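Local structure of nucleoporin NUP82 (Chaetomium thermophilum, 5CWW) at residues S173-V179 with L190-D196. The protein probably serves as a structural component of the nuclear pore complex and a docking partner for nuclear transport factors. Sequence-based numbering, arbitrary orientation.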
loop_
_atom_site.group_PDB
_atom_site.type_symbol
_atom_site.label_atom_id
_atom_site.label_comp_id
_atom_site.label_asym_id
_atom_site.label_seq_id
_atom_site.Cartn_x
_atom_site.Cartn_y
_atom_site.Cartn_z
ATOM N N SER B 173 -9.837 6.494 -10.373
ATOM C CA SER B 173 -9.123 6.744 -9.126
ATOM C C SER B 173 -7.618 6.871 -9.351
ATOM O O SER B 173 -7.030 6.129 -10.137
ATOM C CB SER B 173 -9.405 5.627 -8.121
ATOM O OG SER B 173 -8.784 5.894 -6.876
ATOM N N ALA B 174 -7.004 7.818 -8.649
ATOM C CA ALA B 174 -5.566 8.057 -8.760
ATOM C C ALA B 174 -4.734 6.861 -8.303
ATOM O O ALA B 174 -5.138 6.115 -7.411
ATOM C CB ALA B 174 -5.186 9.288 -7.953
ATOM N N VAL B 175 -3.567 6.690 -8.921
ATOM C CA VAL B 175 -2.640 5.630 -8.537
ATOM C C VAL B 175 -1.741 6.122 -7.404
ATOM O O VAL B 175 -1.177 7.216 -7.466
ATOM C CB VAL B 175 -1.782 5.148 -9.736
ATOM C CG1 VAL B 175 -0.943 6.284 -10.320
ATOM C CG2 VAL B 175 -0.905 3.972 -9.323
ATOM N N VAL B 176 -1.611 5.298 -6.372
ATOM C CA VAL B 176 -0.908 5.676 -5.153
ATOM C C VAL B 176 0.417 4.940 -5.011
ATOM O O VAL B 176 1.435 5.537 -4.655
ATOM C CB VAL B 176 -1.792 5.398 -3.921
ATOM C CG1 VAL B 176 -1.019 5.579 -2.641
ATOM C CG2 VAL B 176 -3.006 6.317 -3.935
ATOM N N SER B 177 0.402 3.642 -5.290
ATOM C CA SER B 177 1.606 2.833 -5.193
ATOM C C SER B 177 1.732 1.879 -6.366
ATOM O O SER B 177 0.738 1.355 -6.875
ATOM C CB SER B 177 1.621 2.038 -3.887
ATOM O OG SER B 177 1.508 2.897 -2.768
ATOM N N ALA B 178 2.974 1.677 -6.787
ATOM C CA ALA B 178 3.324 0.638 -7.735
ATOM C C ALA B 178 4.534 -0.095 -7.189
ATOM O O ALA B 178 5.603 0.498 -7.033
ATOM C CB ALA B 178 3.617 1.225 -9.106
ATOM N N VAL B 179 4.360 -1.374 -6.877
ATOM C CA VAL B 179 5.432 -2.174 -6.303
ATOM C C VAL B 179 5.510 -3.517 -7.004
ATOM O O VAL B 179 4.494 -4.160 -7.259
ATOM C CB VAL B 179 5.238 -2.388 -4.784
ATOM C CG1 VAL B 179 5.415 -1.074 -4.038
ATOM C CG2 VAL B 179 3.868 -2.990 -4.487
ATOM N N LEU B 190 3.824 -6.891 -11.475
ATOM C CA LEU B 190 3.655 -5.588 -10.839
ATOM C C LEU B 190 2.319 -5.479 -10.113
ATOM O O LEU B 190 1.294 -5.948 -10.607
ATOM C CB LEU B 190 3.761 -4.472 -11.880
ATOM C CG LEU B 190 3.608 -3.038 -11.362
ATOM C CD1 LEU B 190 4.762 -2.663 -10.446
ATOM C CD2 LEU B 190 3.506 -2.063 -12.524
ATOM N N VAL B 191 2.345 -4.857 -8.939
ATOM C CA VAL B 191 1.136 -4.579 -8.175
ATOM C C VAL B 191 0.906 -3.075 -8.129
ATOM O O VAL B 191 1.782 -2.326 -7.699
ATOM C CB VAL B 191 1.216 -5.123 -6.733
ATOM C CG1 VAL B 191 -0.051 -4.779 -5.956
ATOM C CG2 VAL B 191 1.436 -6.625 -6.742
ATOM N N THR B 192 -0.272 -2.643 -8.572
ATOM C CA THR B 192 -0.668 -1.246 -8.456
ATOM C C THR B 192 -1.807 -1.121 -7.451
ATOM O O THR B 192 -2.632 -2.026 -7.312
ATOM C CB THR B 192 -1.103 -0.651 -9.814
ATOM O OG1 THR B 192 -2.238 -1.363 -10.329
ATOM C CG2 THR B 192 0.041 -0.722 -10.821
ATOM N N VAL B 193 -1.831 -0.001 -6.739
ATOM C CA VAL B 193 -2.871 0.278 -5.761
ATOM C C VAL B 193 -3.354 1.709 -5.949
ATOM O O VAL B 193 -2.549 2.636 -6.071
ATOM C CB VAL B 193 -2.369 0.080 -4.311
ATOM C CG1 VAL B 193 -3.519 0.198 -3.324
ATOM C CG2 VAL B 193 -1.683 -1.271 -4.160
ATOM N N THR B 194 -4.674 1.877 -5.975
ATOM C CA THR B 194 -5.292 3.183 -6.154
ATOM C C THR B 194 -5.798 3.725 -4.823
ATOM O O THR B 194 -5.911 2.978 -3.851
ATOM C CB THR B 194 -6.463 3.112 -7.153
ATOM O OG1 THR B 194 -7.394 2.113 -6.724
ATOM C CG2 THR B 194 -5.960 2.757 -8.543
ATOM N N GLU B 195 -6.085 5.024 -4.785
ATOM C CA GLU B 195 -6.654 5.659 -3.599
ATOM C C GLU B 195 -7.911 4.956 -3.102
ATOM O O GLU B 195 -8.117 4.831 -1.897
ATOM C CB GLU B 195 -6.987 7.127 -3.879
ATOM C CG GLU B 195 -5.805 8.069 -3.787
ATOM C CD GLU B 195 -6.220 9.525 -3.865
ATOM O OE1 GLU B 195 -7.268 9.815 -4.481
ATOM O OE2 GLU B 195 -5.501 10.380 -3.302
ATOM N N ASP B 196 -8.745 4.487 -4.026
ATOM C CA ASP B 196 -9.995 3.833 -3.648
ATOM C C ASP B 196 -9.766 2.347 -3.371
ATOM O O ASP B 196 -10.684 1.534 -3.473
ATOM C CB ASP B 196 -11.065 4.036 -4.730
ATOM C CG ASP B 196 -10.700 3.399 -6.059
ATOM O OD1 ASP B 196 -9.503 3.149 -6.308
ATOM O OD2 ASP B 196 -11.623 3.158 -6.865
#
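With chi1 of Ser-173 at -176° in the conformer described here, one of two, its OG swings away from its own amide and over the start of the turn that follows Thr-194, while chi1 of +63° on Asp-196 folds the carboxylate back to meet it. Ser-173 OG accepts a somewhat bent hydrogen bond from Asp-196 N at 3.2 Å, and Asp-196 OD1 lies 2.9 Å from the same OG. Thr-194 OG1, which is reached by Ile-198 N, is also modelled against OD1, doubtfully close for an ordinary hydrogen bond. Next along, Glu-195 N donates to Ala-174 O at 3.0 Å, almost straight down the carbonyl, and Val-176 lays CG2 across the Glu-195 chain at about a right angle, a tight and perhaps strained approach. Strands 175-179 and 190-194 pair antiparallel, with a classic beta bulge shifting the register: Val-193 O takes both Val-176 N, at 2.8 Å in the carbonyl plane, and Ser-177 N, 16° off it. Val-193 N returns a bond to Ser-177 O, and beyond the bulge Val-179 pairs likewise with Val-191, these side chains facing strand 254-258 and Phe-259. On the reverse face Ala-178 CB meets Leu-190 CD1 at 4.3 Å. This hairpin opens a four-stranded antiparallel sheet, probably one blade of the protein's N-terminal beta-propeller portion. An alanine in place of Asp-196 would probably leave the hydroxyls of Ser-173 and Thr-194 without the carboxylate that lies beside both. Main-chain bonds thus set the strand register, whereas the turn's polar grouping depends on that carboxylate.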